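PDB 3HHH: transcriptional regulator, PadR family from Enterococcus faecalis, which probably binds DNA as a dimer through a winged helix-turn-helix domain and regulates transcription, as other members of the PadR family do. Local coordinates for residues Leu17-Ile22 with Tyr78-Ser83. Numbering follows the deposited sequence.
Sequences LVLAII and YRLTSS
I22 and L80 pack where helix 13-24 of the winged helix-turn-helix domain meets the second strand of the wing, 74-80. The short helical and strand segments run nearly perpendicular, at 98°, and no hydrogen bond joins them; methyl groups pack on one another and on the facing backbone. I22 carries most of the helix side of the contact. Its CG2 branch, anti to the backbone N, lies against the strand backbone, 3.5 Å from R79 CA, while its other branch ends at I22 CD1, which lies 4.1 Å from Y78 CB. The I22 and Y78 side chains meet at a slant, and Y78 contributes its CB here; its ring leads away from the helix. V62 on the partner strand, L53 of helix 46-58 and I32 of helix 29-37 also pack against I22, so this residue ties the wing to the helical core.

L80 reaches back to the helix from the end of the strand. Its CD2 methyl sits between two helix side chains, 3.9 Å from I22 CG2 and 3.8 Å from L19 CD2; the two leucine side chains lie nearly perpendicular. The CB of R79 leaves the backbone on the far side from the helix, and R79 NH1 forms a salt bridge with E65 OE1 on the paired strand. Just beyond L80 the chain turns into the long helix 82-106, with T81 as its N-cap: T81 OG1 accepts a hydrogen bond from G84 N and another, 2.8 Å long, from S83 OG. Back at the interface, both methyls of L80 rest against the L19 carbonyl, CD1 at 3.7 Å and CD2 at 3.8 Å from L19 O.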
ATOM      1  N   LEU B  17      -5.918   0.974   8.484  1.00 15.64           N
ATOM      2  CA  LEU B  17      -5.789   0.145   9.679  1.00 15.65           C
ATOM      3  C   LEU B  17      -5.955   0.964  10.955  1.00 15.70           C
ATOM      4  O   LEU B  17      -6.504   0.480  11.941  1.00 15.79           O
ATOM      5  CB  LEU B  17      -4.427  -0.555   9.699  1.00 15.67           C
ATOM      6  CG  LEU B  17      -4.140  -1.559   8.584  1.00 15.45           C
ATOM      7  CD1 LEU B  17      -2.764  -2.173   8.797  1.00 14.88           C
ATOM      8  CD2 LEU B  17      -5.222  -2.643   8.521  1.00 15.16           C
ATOM      9  N   VAL B  18      -5.467   2.201  10.938  1.00 15.84           N
ATOM     10  CA  VAL B  18      -5.624   3.099  12.077  1.00 15.79           C
ATOM     11  C   VAL B  18      -7.106   3.388  12.299  1.00 15.95           C
ATOM     12  O   VAL B  18      -7.599   3.268  13.417  1.00 16.08           O
ATOM     13  CB  VAL B  18      -4.820   4.412  11.891  1.00 15.73           C
ATOM     14  CG1 VAL B  18      -5.286   5.483  12.865  1.00 15.31           C
ATOM     15  CG2 VAL B  18      -3.330   4.141  12.063  1.00 15.26           C
ATOM     16  N   LEU B  19      -7.818   3.746  11.236  1.00 16.12           N
ATOM     17  CA  LEU B  19      -9.260   3.948  11.340  1.00 16.38           C
ATOM     18  C   LEU B  19      -9.916   2.698  11.931  1.00 16.83           C
ATOM     19  O   LEU B  19     -10.730   2.794  12.855  1.00 16.97           O
ATOM     20  CB  LEU B  19      -9.879   4.278   9.976  1.00 16.21           C
ATOM     21  CG  LEU B  19      -9.560   5.642   9.354  1.00 15.79           C
ATOM     22  CD1 LEU B  19     -10.352   5.821   8.062  1.00 15.45           C
ATOM     23  CD2 LEU B  19      -9.853   6.781  10.313  1.00 14.80           C
ATOM     24  N   ALA B  20      -9.527   1.534  11.408  1.00 17.13           N
ATOM     25  CA  ALA B  20     -10.039   0.243  11.867  1.00 17.32           C
ATOM     26  C   ALA B  20      -9.883   0.061  13.371  1.00 17.68           C
ATOM     27  O   ALA B  20     -10.846  -0.293  14.059  1.00 17.70           O
ATOM     28  CB  ALA B  20      -9.336  -0.890  11.134  1.00 17.22           C
ATOM     29  N   ILE B  21      -8.674   0.309  13.874  1.00 18.04           N
ATOM     30  CA  ILE B  21      -8.385   0.160  15.304  1.00 18.42           C
ATOM     31  C   ILE B  21      -9.246   1.096  16.157  1.00 18.93           C
ATOM     32  O   ILE B  21      -9.803   0.677  17.171  1.00 18.93           O
ATOM     33  CB  ILE B  21      -6.895   0.403  15.613  1.00 18.36           C
ATOM     34  CG1 ILE B  21      -6.039  -0.722  15.027  1.00 18.24           C
ATOM     35  CG2 ILE B  21      -6.660   0.482  17.113  1.00 18.21           C
ATOM     36  CD1 ILE B  21      -4.565  -0.376  14.928  1.00 17.51           C
ATOM     37  N   ILE B  22      -9.366   2.351  15.735  1.00 19.59           N
ATOM     38  CA  ILE B  22     -10.177   3.337  16.457  1.00 20.21           C
ATOM     39  C   ILE B  22     -11.669   2.943  16.491  1.00 21.04           C
ATOM     40  O   ILE B  22     -12.347   3.147  17.507  1.00 20.96           O
ATOM     41  CB  ILE B  22     -10.013   4.758  15.852  1.00 20.16           C
ATOM     42  CG1 ILE B  22      -8.564   5.256  16.004  1.00 20.11           C
ATOM     43  CG2 ILE B  22     -10.948   5.741  16.523  1.00 19.69           C
ATOM     44  CD1 ILE B  22      -8.232   6.475  15.147  1.00 19.43           C
ATOM     45  N   TYR B  78      -9.232   8.891  20.883  1.00 29.73           N
ATOM     46  CA  TYR B  78      -9.870   9.060  19.573  1.00 29.72           C
ATOM     47  C   TYR B  78     -11.113   8.193  19.387  1.00 29.57           C
ATOM     48  O   TYR B  78     -11.249   7.137  20.002  1.00 29.56           O
ATOM     49  CB  TYR B  78      -8.876   8.730  18.454  1.00 29.77           C
ATOM     50  CG  TYR B  78      -7.677   9.643  18.395  1.00 30.12           C
ATOM     51  CD1 TYR B  78      -7.661  10.752  17.551  1.00 30.44           C
ATOM     52  CD2 TYR B  78      -6.553   9.397  19.179  1.00 30.59           C
ATOM     53  CE1 TYR B  78      -6.555  11.594  17.494  1.00 30.59           C
ATOM     54  CE2 TYR B  78      -5.443  10.234  19.129  1.00 30.90           C
ATOM     55  CZ  TYR B  78      -5.449  11.327  18.284  1.00 30.81           C
ATOM     56  OH  TYR B  78      -4.347  12.151  18.238  1.00 31.70           O
ATOM     57  N   ARG B  79     -12.009   8.648  18.515  1.00 29.42           N
ATOM     58  CA  ARG B  79     -13.167   7.865  18.096  1.00 29.42           C
ATOM     59  C   ARG B  79     -13.601   8.301  16.699  1.00 29.23           C
ATOM     60  O   ARG B  79     -13.406   9.453  16.309  1.00 29.06           O
ATOM     61  CB  ARG B  79     -14.325   8.007  19.094  1.00 29.61           C
ATOM     62  CG  ARG B  79     -14.786   9.443  19.347  1.00 30.26           C
ATOM     63  CD  ARG B  79     -15.773   9.526  20.508  1.00 31.08           C
ATOM     64  NE  ARG B  79     -16.118  10.915  20.843  1.00 32.27           N
ATOM     65  CZ  ARG B  79     -15.501  11.674  21.756  1.00 32.52           C
ATOM     66  NH1 ARG B  79     -14.477  11.207  22.467  1.00 32.75           N
ATOM     67  NH2 ARG B  79     -15.915  12.922  21.961  1.00 32.37           N
ATOM     68  N   LEU B  80     -14.179   7.371  15.946  1.00 29.09           N
ATOM     69  CA  LEU B  80     -14.593   7.645  14.572  1.00 28.87           C
ATOM     70  C   LEU B  80     -15.830   8.530  14.516  1.00 28.75           C
ATOM     71  O   LEU B  80     -16.770   8.353  15.289  1.00 28.75           O
ATOM     72  CB  LEU B  80     -14.885   6.341  13.827  1.00 28.79           C
ATOM     73  CG  LEU B  80     -13.713   5.393  13.577  1.00 28.69           C
ATOM     74  CD1 LEU B  80     -14.164   4.277  12.650  1.00 27.97           C
ATOM     75  CD2 LEU B  80     -12.510   6.130  12.990  1.00 28.42           C
ATOM     76  N   THR B  81     -15.817   9.484  13.594  1.00 28.62           N
ATOM     77  CA  THR B  81     -17.010  10.242  13.250  1.00 28.48           C
ATOM     78  C   THR B  81     -17.844   9.386  12.298  1.00 28.38           C
ATOM     79  O   THR B  81     -17.434   8.288  11.922  1.00 28.42           O
ATOM     80  CB  THR B  81     -16.644  11.567  12.559  1.00 28.52           C
ATOM     81  OG1 THR B  81     -15.877  11.296  11.377  1.00 28.76           O
ATOM     82  CG2 THR B  81     -15.830  12.446  13.488  1.00 27.96           C
ATOM     83  N   SER B  82     -19.011   9.885  11.907  1.00 28.22           N
ATOM     84  CA  SER B  82     -19.828   9.205  10.904  1.00 28.07           C
ATOM     85  C   SER B  82     -19.118   9.191   9.548  1.00 28.06           C
ATOM     86  O   SER B  82     -19.158   8.190   8.828  1.00 28.03           O
ATOM     87  CB  SER B  82     -21.198   9.873  10.781  1.00 27.94           C
ATOM     88  OG  SER B  82     -21.952   9.684  11.964  1.00 28.03           O
ATOM     89  N   SER B  83     -18.476  10.308   9.208  1.00 28.00           N
ATOM     90  CA  SER B  83     -17.703  10.418   7.978  1.00 27.95           C
ATOM     91  C   SER B  83     -16.503   9.477   8.017  1.00 28.10           C
ATOM     92  O   SER B  83     -16.138   8.889   7.002  1.00 28.25           O
ATOM     93  CB  SER B  83     -17.228  11.859   7.768  1.00 27.92           C
ATOM     94  OG  SER B  83     -16.314  12.252   8.780  1.00 27.81           O
TER